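Local coordinates for capsid protein (PDB 3N7X) that probably builds the icosahedral shell of a shrimp densovirus from sixty copies of itself and binds calcium ions, at residues 80-85 with 287-292; 74-79 with 209-214; 188-193 with 268-273; 126-131 with 137-142. All coordinates share one frame; numbering follows the deposited sequence.

Interaction 1. Residues 80-85 with 287-292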
# COMPACT_ATOMS: atom_id res chain seq x y z
N ASN A 80 -83.19 2.02 -54.13
CA ASN A 80 -84.52 1.47 -54.03
C ASN A 80 -84.55 0.08 -53.40
O ASN A 80 -85.50 -0.27 -52.72
CB ASN A 80 -85.16 1.40 -55.42
CG ASN A 80 -85.01 2.69 -56.19
OD1 ASN A 80 -83.89 3.09 -56.54
ND2 ASN A 80 -86.13 3.36 -56.46
N LEU A 81 -83.49 -0.70 -53.63
CA LEU A 81 -83.44 -2.05 -53.08
C LEU A 81 -83.30 -2.07 -51.57
O LEU A 81 -83.57 -3.08 -50.94
CB LEU A 81 -82.28 -2.83 -53.71
CG LEU A 81 -82.35 -3.10 -55.21
CD1 LEU A 81 -81.13 -3.91 -55.62
CD2 LEU A 81 -83.63 -3.84 -55.57
N TYR A 82 -82.88 -0.95 -50.99
CA TYR A 82 -82.69 -0.88 -49.54
C TYR A 82 -83.79 -0.13 -48.80
O TYR A 82 -84.13 -0.48 -47.67
CB TYR A 82 -81.35 -0.22 -49.22
CG TYR A 82 -80.16 -0.82 -49.94
CD1 TYR A 82 -79.39 -1.83 -49.34
CD2 TYR A 82 -79.79 -0.38 -51.21
CE1 TYR A 82 -78.27 -2.36 -50.00
CE2 TYR A 82 -78.69 -0.91 -51.87
CZ TYR A 82 -77.94 -1.89 -51.26
OH TYR A 82 -76.84 -2.39 -51.92
N LEU A 83 -84.34 0.91 -49.43
CA LEU A 83 -85.38 1.72 -48.80
C LEU A 83 -86.79 1.14 -48.94
O LEU A 83 -87.73 1.60 -48.30
CB LEU A 83 -85.34 3.14 -49.35
CG LEU A 83 -84.34 4.10 -48.69
CD1 LEU A 83 -83.00 3.42 -48.50
CD2 LEU A 83 -84.20 5.35 -49.54
N TYR A 84 -86.92 0.13 -49.80
CA TYR A 84 -88.21 -0.53 -50.01
C TYR A 84 -88.12 -1.99 -49.61
O TYR A 84 -87.03 -2.55 -49.48
CB TYR A 84 -88.61 -0.46 -51.48
CG TYR A 84 -89.11 0.89 -51.92
CD1 TYR A 84 -90.47 1.21 -51.85
CD2 TYR A 84 -88.23 1.86 -52.39
CE1 TYR A 84 -90.94 2.47 -52.25
CE2 TYR A 84 -88.68 3.12 -52.79
CZ TYR A 84 -90.03 3.42 -52.72
OH TYR A 84 -90.49 4.65 -53.12
N GLY A 85 -89.29 -2.60 -49.42
CA GLY A 85 -89.37 -4.00 -49.06
C GLY A 85 -90.60 -4.57 -49.73
O GLY A 85 -91.14 -3.97 -50.66
N ALA A 287 -79.74 -13.61 -48.97
CA ALA A 287 -79.01 -12.38 -49.25
C ALA A 287 -79.34 -11.33 -48.21
O ALA A 287 -80.50 -10.91 -48.09
CB ALA A 287 -79.35 -11.88 -50.65
N ASP A 288 -78.33 -10.90 -47.46
CA ASP A 288 -78.53 -9.89 -46.43
C ASP A 288 -78.06 -8.54 -46.96
O ASP A 288 -76.95 -8.41 -47.48
CB ASP A 288 -77.78 -10.29 -45.16
CG ASP A 288 -78.28 -11.62 -44.57
OD1 ASP A 288 -79.45 -12.00 -44.85
OD2 ASP A 288 -77.52 -12.28 -43.83
N PHE A 289 -78.93 -7.54 -46.83
CA PHE A 289 -78.67 -6.19 -47.32
C PHE A 289 -78.56 -5.17 -46.21
O PHE A 289 -79.20 -5.30 -45.16
CB PHE A 289 -79.80 -5.72 -48.23
CG PHE A 289 -79.90 -6.46 -49.53
CD1 PHE A 289 -79.50 -5.85 -50.72
CD2 PHE A 289 -80.42 -7.75 -49.57
CE1 PHE A 289 -79.62 -6.52 -51.94
CE2 PHE A 289 -80.54 -8.43 -50.78
CZ PHE A 289 -80.14 -7.81 -51.97
N PHE A 290 -77.78 -4.12 -46.45
CA PHE A 290 -77.64 -3.04 -45.49
C PHE A 290 -77.24 -1.76 -46.22
O PHE A 290 -76.57 -1.79 -47.25
CB PHE A 290 -76.58 -3.37 -44.43
CG PHE A 290 -75.17 -3.20 -44.93
CD1 PHE A 290 -74.54 -4.23 -45.62
CD2 PHE A 290 -74.50 -1.99 -44.76
CE1 PHE A 290 -73.26 -4.06 -46.15
CE2 PHE A 290 -73.22 -1.80 -45.29
CZ PHE A 290 -72.60 -2.84 -45.99
N LEU A 291 -77.66 -0.63 -45.66
CA LEU A 291 -77.33 0.67 -46.21
C LEU A 291 -77.30 1.69 -45.08
O LEU A 291 -78.19 1.71 -44.22
CB LEU A 291 -78.34 1.09 -47.27
CG LEU A 291 -78.08 2.48 -47.88
CD1 LEU A 291 -78.57 2.52 -49.32
CD2 LEU A 291 -78.74 3.56 -47.03
N HIS A 292 -76.25 2.51 -45.06
CA HIS A 292 -76.08 3.54 -44.05
C HIS A 292 -76.42 4.88 -44.67
O HIS A 292 -75.71 5.37 -45.55
CB HIS A 292 -74.65 3.55 -43.51
CG HIS A 292 -74.27 2.28 -42.80
ND1 HIS A 292 -74.99 1.77 -41.74
CD2 HIS A 292 -73.24 1.42 -43.00
CE1 HIS A 292 -74.43 0.65 -41.33
NE2 HIS A 292 -73.37 0.41 -42.08

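Interaction 2. Residues 74-79 with 209-214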
# COMPACT_ATOMS: atom_id res chain seq x y z
N LEU A 74 -77.56 -7.92 -60.32
CA LEU A 74 -77.89 -7.45 -58.98
C LEU A 74 -77.33 -6.04 -58.86
O LEU A 74 -76.15 -5.85 -58.59
CB LEU A 74 -77.29 -8.36 -57.90
CG LEU A 74 -77.50 -7.86 -56.46
CD1 LEU A 74 -78.96 -7.55 -56.21
CD2 LEU A 74 -77.01 -8.92 -55.49
N PRO A 75 -78.19 -5.03 -59.07
CA PRO A 75 -77.79 -3.62 -59.00
C PRO A 75 -77.69 -3.09 -57.57
O PRO A 75 -78.60 -2.42 -57.08
CB PRO A 75 -78.87 -2.93 -59.81
CG PRO A 75 -80.09 -3.71 -59.43
CD PRO A 75 -79.60 -5.16 -59.46
N LEU A 76 -76.57 -3.38 -56.91
CA LEU A 76 -76.35 -2.94 -55.53
C LEU A 76 -76.36 -1.43 -55.37
O LEU A 76 -76.52 -0.94 -54.26
CB LEU A 76 -75.01 -3.44 -55.02
CG LEU A 76 -74.82 -4.95 -55.03
CD1 LEU A 76 -73.52 -5.28 -54.35
CD2 LEU A 76 -75.99 -5.60 -54.32
N HIS A 77 -76.17 -0.71 -56.46
CA HIS A 77 -76.14 0.74 -56.41
C HIS A 77 -77.53 1.38 -56.39
O HIS A 77 -77.65 2.60 -56.23
CB HIS A 77 -75.34 1.30 -57.59
CG HIS A 77 -75.79 0.78 -58.92
ND1 HIS A 77 -76.02 1.60 -60.00
CD2 HIS A 77 -76.07 -0.48 -59.34
CE1 HIS A 77 -76.42 0.87 -61.03
NE2 HIS A 77 -76.46 -0.40 -60.65
N TRP A 78 -78.57 0.57 -56.57
CA TRP A 78 -79.95 1.07 -56.56
C TRP A 78 -80.44 1.24 -55.13
O TRP A 78 -80.72 0.26 -54.45
CB TRP A 78 -80.88 0.12 -57.30
CG TRP A 78 -80.70 0.09 -58.79
CD1 TRP A 78 -79.68 0.65 -59.51
CD2 TRP A 78 -81.56 -0.56 -59.74
NE1 TRP A 78 -79.85 0.38 -60.85
CE2 TRP A 78 -80.99 -0.35 -61.02
CE3 TRP A 78 -82.75 -1.30 -59.64
CZ2 TRP A 78 -81.57 -0.86 -62.19
CZ3 TRP A 78 -83.33 -1.80 -60.80
CH2 TRP A 78 -82.74 -1.58 -62.06
N MET A 79 -80.55 2.49 -54.69
CA MET A 79 -81.03 2.77 -53.34
C MET A 79 -82.39 2.14 -53.08
O MET A 79 -82.71 1.77 -51.95
CB MET A 79 -81.11 4.28 -53.11
CG MET A 79 -79.76 4.97 -53.10
SD MET A 79 -79.89 6.75 -52.90
CE MET A 79 -80.54 6.88 -51.22
N LYS A 209 -70.45 -14.48 -50.03
CA LYS A 209 -70.01 -13.54 -51.06
C LYS A 209 -70.52 -12.16 -50.70
O LYS A 209 -71.72 -11.90 -50.74
CB LYS A 209 -70.54 -13.97 -52.43
CG LYS A 209 -70.02 -15.32 -52.89
CD LYS A 209 -68.50 -15.32 -53.01
CE LYS A 209 -68.00 -16.65 -53.57
NZ LYS A 209 -66.52 -16.68 -53.75
N ALA A 210 -69.59 -11.29 -50.36
CA ALA A 210 -69.95 -9.93 -49.96
C ALA A 210 -69.52 -8.90 -50.98
O ALA A 210 -68.39 -8.91 -51.48
CB ALA A 210 -69.33 -9.62 -48.62
N TYR A 211 -70.44 -7.99 -51.30
CA TYR A 211 -70.18 -6.93 -52.25
C TYR A 211 -70.71 -5.66 -51.61
O TYR A 211 -71.83 -5.63 -51.10
CB TYR A 211 -70.90 -7.21 -53.56
CG TYR A 211 -70.50 -8.55 -54.15
CD1 TYR A 211 -69.28 -8.71 -54.80
CD2 TYR A 211 -71.32 -9.67 -53.99
CE1 TYR A 211 -68.87 -9.97 -55.27
CE2 TYR A 211 -70.92 -10.92 -54.46
CZ TYR A 211 -69.70 -11.07 -55.09
OH TYR A 211 -69.30 -12.31 -55.52
N THR A 212 -69.89 -4.61 -51.63
CA THR A 212 -70.31 -3.36 -51.03
C THR A 212 -70.00 -2.19 -51.95
O THR A 212 -69.29 -2.32 -52.94
CB THR A 212 -69.60 -3.10 -49.69
OG1 THR A 212 -68.21 -2.86 -49.93
CG2 THR A 212 -69.74 -4.30 -48.76
N ILE A 213 -70.56 -1.04 -51.61
CA ILE A 213 -70.33 0.17 -52.38
C ILE A 213 -70.29 1.33 -51.40
O ILE A 213 -71.05 1.37 -50.43
CB ILE A 213 -71.46 0.39 -53.40
CG1 ILE A 213 -71.25 1.71 -54.13
CG2 ILE A 213 -72.82 0.38 -52.70
CD1 ILE A 213 -72.18 1.91 -55.31
N HIS A 214 -69.35 2.24 -51.62
CA HIS A 214 -69.24 3.41 -50.76
C HIS A 214 -69.65 4.60 -51.62
O HIS A 214 -69.09 4.83 -52.70
CB HIS A 214 -67.80 3.60 -50.28
CG HIS A 214 -67.30 2.50 -49.39
ND1 HIS A 214 -66.90 1.27 -49.88
CD2 HIS A 214 -67.14 2.44 -48.05
CE1 HIS A 214 -66.50 0.51 -48.88
NE2 HIS A 214 -66.64 1.19 -47.76

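Interaction 3. Residues 188-193 with 268-273. With CA (calcium ion), chain B.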
# COMPACT_ATOMS: atom_id res chain seq x y z
N ALA A 188 -75.01 -17.44 -79.18
CA ALA A 188 -75.57 -18.78 -79.17
C ALA A 188 -74.63 -19.66 -78.33
O ALA A 188 -75.08 -20.56 -77.62
CB ALA A 188 -75.66 -19.32 -80.59
N ASN A 189 -73.33 -19.37 -78.41
CA ASN A 189 -72.31 -20.10 -77.67
C ASN A 189 -72.42 -19.80 -76.17
O ASN A 189 -72.12 -18.68 -75.73
CB ASN A 189 -70.92 -19.71 -78.18
CG ASN A 189 -69.81 -20.19 -77.27
OD1 ASN A 189 -69.92 -21.23 -76.62
ND2 ASN A 189 -68.72 -19.43 -77.22
N TYR A 190 -72.83 -20.80 -75.39
CA TYR A 190 -73.01 -20.61 -73.96
C TYR A 190 -71.73 -20.31 -73.19
O TYR A 190 -71.79 -19.90 -72.03
CB TYR A 190 -73.73 -21.82 -73.35
CG TYR A 190 -72.85 -23.00 -73.05
CD1 TYR A 190 -72.02 -23.55 -74.02
CD2 TYR A 190 -72.85 -23.59 -71.78
CE1 TYR A 190 -71.21 -24.65 -73.75
CE2 TYR A 190 -72.05 -24.69 -71.48
CZ TYR A 190 -71.23 -25.22 -72.47
OH TYR A 190 -70.43 -26.31 -72.19
N GLU A 191 -70.57 -20.51 -73.82
CA GLU A 191 -69.30 -20.23 -73.16
C GLU A 191 -68.87 -18.77 -73.29
O GLU A 191 -67.86 -18.36 -72.72
CB GLU A 191 -68.18 -21.13 -73.73
CG GLU A 191 -68.07 -22.49 -73.06
CD GLU A 191 -66.89 -23.33 -73.54
OE1 GLU A 191 -65.80 -22.76 -73.78
OE2 GLU A 191 -67.04 -24.56 -73.67
N ASP A 192 -69.64 -17.98 -74.02
CA ASP A 192 -69.27 -16.58 -74.22
C ASP A 192 -68.94 -15.81 -72.95
O ASP A 192 -67.91 -15.12 -72.88
CB ASP A 192 -70.36 -15.85 -75.00
CG ASP A 192 -69.83 -14.62 -75.72
OD1 ASP A 192 -68.91 -14.77 -76.55
OD2 ASP A 192 -70.33 -13.50 -75.45
N PRO A 193 -69.78 -15.91 -71.91
CA PRO A 193 -69.51 -15.19 -70.67
C PRO A 193 -68.14 -15.47 -70.04
O PRO A 193 -67.45 -14.54 -69.63
CB PRO A 193 -70.66 -15.61 -69.77
CG PRO A 193 -71.78 -15.82 -70.75
CD PRO A 193 -71.09 -16.59 -71.85
N MET A 268 -76.23 -19.90 -62.79
CA MET A 268 -75.77 -21.17 -62.27
C MET A 268 -74.90 -21.69 -63.41
O MET A 268 -75.25 -21.52 -64.58
CB MET A 268 -76.97 -22.09 -62.02
CG MET A 268 -76.62 -23.41 -61.34
SD MET A 268 -76.26 -23.36 -59.55
CE MET A 268 -76.28 -21.65 -59.24
N SER A 269 -73.76 -22.29 -63.09
CA SER A 269 -72.88 -22.80 -64.13
C SER A 269 -73.60 -23.83 -65.00
O SER A 269 -74.08 -24.85 -64.50
CB SER A 269 -71.62 -23.40 -63.50
OG SER A 269 -70.61 -23.56 -64.48
N PRO A 270 -73.71 -23.57 -66.31
CA PRO A 270 -74.39 -24.46 -67.25
C PRO A 270 -73.59 -25.73 -67.54
O PRO A 270 -72.61 -25.71 -68.28
CB PRO A 270 -74.55 -23.59 -68.49
CG PRO A 270 -73.31 -22.76 -68.46
CD PRO A 270 -73.20 -22.36 -67.00
N ILE A 271 -74.04 -26.85 -66.97
CA ILE A 271 -73.35 -28.12 -67.13
C ILE A 271 -73.78 -28.98 -68.33
O ILE A 271 -74.93 -29.42 -68.40
CB ILE A 271 -73.51 -29.00 -65.87
CG1 ILE A 271 -73.19 -28.18 -64.62
CG2 ILE A 271 -72.60 -30.22 -65.96
CD1 ILE A 271 -71.80 -27.61 -64.60
N LYS A 272 -72.86 -29.20 -69.26
CA LYS A 272 -73.11 -30.04 -70.43
C LYS A 272 -72.31 -31.32 -70.21
O LYS A 272 -71.21 -31.28 -69.67
CB LYS A 272 -72.60 -29.39 -71.71
CG LYS A 272 -73.54 -28.40 -72.34
CD LYS A 272 -73.07 -28.02 -73.73
CE LYS A 272 -73.95 -26.94 -74.33
NZ LYS A 272 -73.51 -26.50 -75.69
N GLY A 273 -72.86 -32.45 -70.64
CA GLY A 273 -72.16 -33.71 -70.49
C GLY A 273 -71.30 -33.96 -71.72
O GLY A 273 -71.40 -33.22 -72.69
CA CA B . -66.14 -26.46 -74.55
O HOH W 1 -73.58 -23.29 -76.89
O HOH W 2 -68.18 -27.16 -73.46
O HOH W 3 -64.51 -24.73 -74.93
O HOH W 4 -66.33 -28.84 -74.57

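Interaction 4. Residues 126-131 with 137-142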
# COMPACT_ATOMS: atom_id res chain seq x y z
N LEU A 126 -79.89 -27.02 -56.40
CA LEU A 126 -81.11 -27.70 -56.83
C LEU A 126 -80.98 -28.33 -58.20
O LEU A 126 -80.15 -27.92 -59.01
CB LEU A 126 -82.26 -26.69 -56.87
CG LEU A 126 -82.56 -25.94 -55.57
CD1 LEU A 126 -83.45 -24.76 -55.87
CD2 LEU A 126 -83.22 -26.89 -54.58
N MET A 127 -81.82 -29.33 -58.48
CA MET A 127 -81.82 -29.98 -59.78
C MET A 127 -83.21 -30.47 -60.16
O MET A 127 -84.07 -30.66 -59.30
CB MET A 127 -80.84 -31.16 -59.80
CG MET A 127 -81.17 -32.28 -58.84
SD MET A 127 -79.89 -33.55 -58.90
CE MET A 127 -80.73 -34.96 -58.12
N LYS A 128 -83.42 -30.65 -61.45
CA LYS A 128 -84.69 -31.13 -61.97
C LYS A 128 -84.37 -32.13 -63.07
O LYS A 128 -84.85 -32.03 -64.19
CB LYS A 128 -85.51 -29.96 -62.52
CG LYS A 128 -86.99 -30.27 -62.75
CD LYS A 128 -87.74 -29.01 -63.13
CE LYS A 128 -89.25 -29.23 -63.17
NZ LYS A 128 -89.98 -27.94 -63.39
N ASP A 129 -83.51 -33.09 -62.74
CA ASP A 129 -83.11 -34.10 -63.70
C ASP A 129 -83.72 -35.47 -63.41
O ASP A 129 -83.66 -36.36 -64.25
CB ASP A 129 -81.58 -34.20 -63.75
CG ASP A 129 -80.94 -32.94 -64.29
OD1 ASP A 129 -81.43 -32.41 -65.31
OD2 ASP A 129 -79.94 -32.47 -63.70
N LEU A 130 -84.30 -35.63 -62.23
CA LEU A 130 -84.94 -36.89 -61.87
C LEU A 130 -86.36 -36.93 -62.43
O LEU A 130 -87.05 -35.91 -62.48
CB LEU A 130 -85.00 -37.06 -60.35
CG LEU A 130 -83.66 -37.26 -59.65
CD1 LEU A 130 -83.88 -37.39 -58.15
CD2 LEU A 130 -82.97 -38.49 -60.20
N LYS A 131 -86.78 -38.11 -62.86
CA LYS A 131 -88.11 -38.26 -63.43
C LYS A 131 -88.66 -39.65 -63.17
O LYS A 131 -87.92 -40.60 -62.94
CB LYS A 131 -88.06 -38.00 -64.93
CG LYS A 131 -86.80 -38.51 -65.61
CD LYS A 131 -86.83 -38.18 -67.10
CE LYS A 131 -85.43 -38.17 -67.71
NZ LYS A 131 -84.63 -36.98 -67.27
N SER A 137 -89.99 -34.34 -65.29
CA SER A 137 -88.95 -34.11 -64.31
C SER A 137 -89.52 -33.33 -63.14
O SER A 137 -90.41 -32.50 -63.31
CB SER A 137 -87.81 -33.30 -64.93
OG SER A 137 -87.19 -34.00 -65.99
N PHE A 138 -89.01 -33.61 -61.94
CA PHE A 138 -89.45 -32.88 -60.77
C PHE A 138 -88.24 -32.31 -60.03
O PHE A 138 -87.14 -32.86 -60.09
CB PHE A 138 -90.31 -33.76 -59.85
CG PHE A 138 -89.68 -35.08 -59.49
CD1 PHE A 138 -88.99 -35.23 -58.29
CD2 PHE A 138 -89.82 -36.18 -60.33
CE1 PHE A 138 -88.44 -36.46 -57.93
CE2 PHE A 138 -89.27 -37.42 -59.98
CZ PHE A 138 -88.58 -37.56 -58.78
N GLU A 139 -88.45 -31.18 -59.36
CA GLU A 139 -87.39 -30.51 -58.62
C GLU A 139 -87.03 -31.24 -57.33
O GLU A 139 -87.90 -31.75 -56.63
CB GLU A 139 -87.84 -29.08 -58.28
CG GLU A 139 -86.70 -28.13 -57.95
CD GLU A 139 -86.30 -27.26 -59.13
OE1 GLU A 139 -86.34 -27.75 -60.27
OE2 GLU A 139 -85.95 -26.08 -58.91
N THR A 140 -85.74 -31.30 -57.03
CA THR A 140 -85.26 -31.93 -55.81
C THR A 140 -83.93 -31.32 -55.40
O THR A 140 -83.35 -30.52 -56.14
CB THR A 140 -84.99 -33.45 -55.98
OG1 THR A 140 -83.92 -33.64 -56.91
CG2 THR A 140 -86.23 -34.18 -56.45
N LEU A 141 -83.47 -31.69 -54.22
CA LEU A 141 -82.17 -31.22 -53.77
C LEU A 141 -81.20 -31.92 -54.71
O LEU A 141 -81.56 -32.84 -55.45
CB LEU A 141 -81.90 -31.67 -52.34
CG LEU A 141 -82.72 -30.98 -51.25
CD1 LEU A 141 -82.57 -31.76 -49.96
CD2 LEU A 141 -82.26 -29.54 -51.07
N THR A 142 -79.95 -31.49 -54.67
CA THR A 142 -78.94 -32.06 -55.52
C THR A 142 -78.29 -33.25 -54.78
O THR A 142 -78.34 -33.31 -53.55
CB THR A 142 -77.94 -30.95 -55.86
OG1 THR A 142 -77.02 -31.41 -56.85
CG2 THR A 142 -77.20 -30.51 -54.63
O HOH W 5 -84.40 -33.76 -59.87

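Interaction 1. Residues 80-85 with 287-292
The Tyr82 ring lies in the angle between Phe289 and Leu291, two side chains on the same side of strand 281-296, and crosses both at about a right angle. Phe289 and Tyr82 form an offset edge-to-face pair: the edge of Phe289 points at the face of Tyr82, the centroids are 5.9 Å apart and the planes stand at 71°. The closest carbons of this ring pair are Tyr82 CE1 and Phe289 CD1 at 3.8 Å, with CE1 close to the plane of the Phe289 ring. On the other flank Leu291 CD1 approaches Tyr82 CD2 to 3.7 Å, and Leu291 CB meets CD1 of the same ring. Between these two neighbours the ring reaches the strand backbone, with Tyr82 CE1 3.3 Å from Phe290 O. Leu291 holds CG anti to its own backbone N (chi1 179°), which carries CD1 to the CG-CD2 side of the tyrosine ring. The phenolic OH passes this apolar layer and bonds to Leu76 O, which fixes the far end of the ring. Phe289 also makes a cation-pi contact with Arg54 of strand 45-59. The contact thus sets the short helix 80-83 on strand 281-296, which runs between strands 45-59 and 111-131, while Leu81 packs against Trp174 of helix 171-176.

Interaction 2. Residues 74-79 with 209-214
Leu76 pushes its CD1 methyl against the root of Tyr211, 3.3 Å from Tyr211 CB and 3.7 Å from Tyr211 O, so the leucine meets the strand beside its backbone while the phenol ring runs on past it. With CG anti to the carbonyl carbon of Leu76 (chi1 -58°) and the chain then extended, the methyl reaches straight toward strand 208-214. One turn residue further, His77 CB meets the end of Ile213 at CD1, 3.9 Å away. Ile213 gets there by an extended chain, whereas its CG2 branch lies near Leu76 O. A type I turn from Pro75 to Trp78, closed by Trp78 N to Pro75 O at 3.0 Å, presents Leu76 and His77 side by side. The imidazole turns away from the strand: Trp78 CD1 sits 3.5 Å above the plane of the His77 ring, over its centre, and a magnesium ion lies about 3 Å from the His77 side chain. Trp261 packs on both Leu76 and Ile213. With no hydrogen bond between them, the turn and strand 208-214 are probably held by the fit of aliphatic carbons and the exclusion of water, not by directional bonds, while Glu201 holds Tyr211 OH.

Interaction 3. Residues 188-193 with 268-273
Beside a calcium site shared between subunits, Tyr190 meets Lys272 over one face and Pro270 at its edge. Lys272 lies over the ring with its chain extended: CE stands 3.6 Å above the plane, offset toward the rim, CD is 3.5 Å from Tyr190 OH, and NZ makes an off-centre cation-pi contact 4.0 Å from the centroid of the Tyr190 ring. Pro270 comes at the side instead; its O lies at the ring edge, in plane, 3.4 Å from Tyr190 CE2, and its CG packs on CD2. Tyr190 reaches this place with CG wedged between its backbone N and carbonyl carbon (chi1 81°). The next residue, Glu191, binds the calcium ion through OE2 at 2.3 Å, while its OE1 accepts from a coordinated water. Three waters occupy the ion's shell, and Tyr55 O and Gln176 O of a neighbouring subunit complete it. Asn189 steadies this turn, its OD1 accepting Glu191 N at 3.0 Å from above the carbonyl plane in a capping bond before helix 192-196. Another water accepts from Tyr190 N and, weakly, from Lys272 NZ. A second coordinated water is 2.7 Å from Tyr190 OH, making the tyrosine, its ring packed by Pro270 and Lys272, a second-shell group of the calcium site; the off-centre ammonium probably polarises that ring.

Interaction 4. Residues 126-131 with 137-142
Lys128 reaches across the neighbouring strand, meeting Glu139 and then Ser137. Lys128 CB touches Glu139 OE1 at 3.3 Å; its CG lies beside the same oxygen and the carbonyl carbon of Phe138; its CD is again 3.4 Å from Glu139 OE1; and its CE ends 3.5 Å from Ser137 O. CG is anti to the backbone N (chi1 -165°) and the rest of the chain is straight, so the methylenes pass the carboxylate one after another. NZ goes beyond it to a weak, long ion pair with Asp277 of a neighbouring subunit. Glu139, bent at chi2 and crossing the lysine at about a right angle, has a magnesium ion about 3 Å from its side chain. The two strands form a beta hairpin at the far end of the long strand 111-131. Met127 and Thr140 are a hydrogen-bonded antiparallel pair, Met127 N to Thr140 O at 3.0 Å and Thr140 N to Met127 O at 2.9 Å; further out Phe138 N bonds to Leu130 O at 3.1 Å. Between these bonds Lys128 lies opposite Glu139, and a water bridges the two backbones, accepting from Leu130 N and donating to Phe138 O and Thr140 OG1. On the Met127 and Thr140 face, Leu130 CB lies over one face of the Phe138 ring, 3.9 Å from its CZ. Phe138 also makes a cation-pi contact with Lys131 of one neighbouring subunit, while Lys131 makes the same contact with Phe138 of another, consistent with hairpins repeated round a symmetry axis.

From the N terminus, residues 74-79 and 80-85 come first and open interactions 2 and 1, which touch each other. Next, 126-131 turns back on 137-142, so interaction 4 closes a short hairpin within the spans of both. Residues 188-193 then open interaction 3, 209-214 closes interaction 2, 268-273 closes interaction 3, and 287-292 finally closes interaction 1. Interactions 1 and 2 therefore cross, as do 2 and 3, while 3 falls wholly within the span of 1. The first two tie the segment after strand 70-74 to strands 281-296 and 208-214 of one sheet; interaction 3 joins the turn before helix 192-196 to the loop after strand 264-268, and interaction 4 pairs strands 111-131 and 137-141.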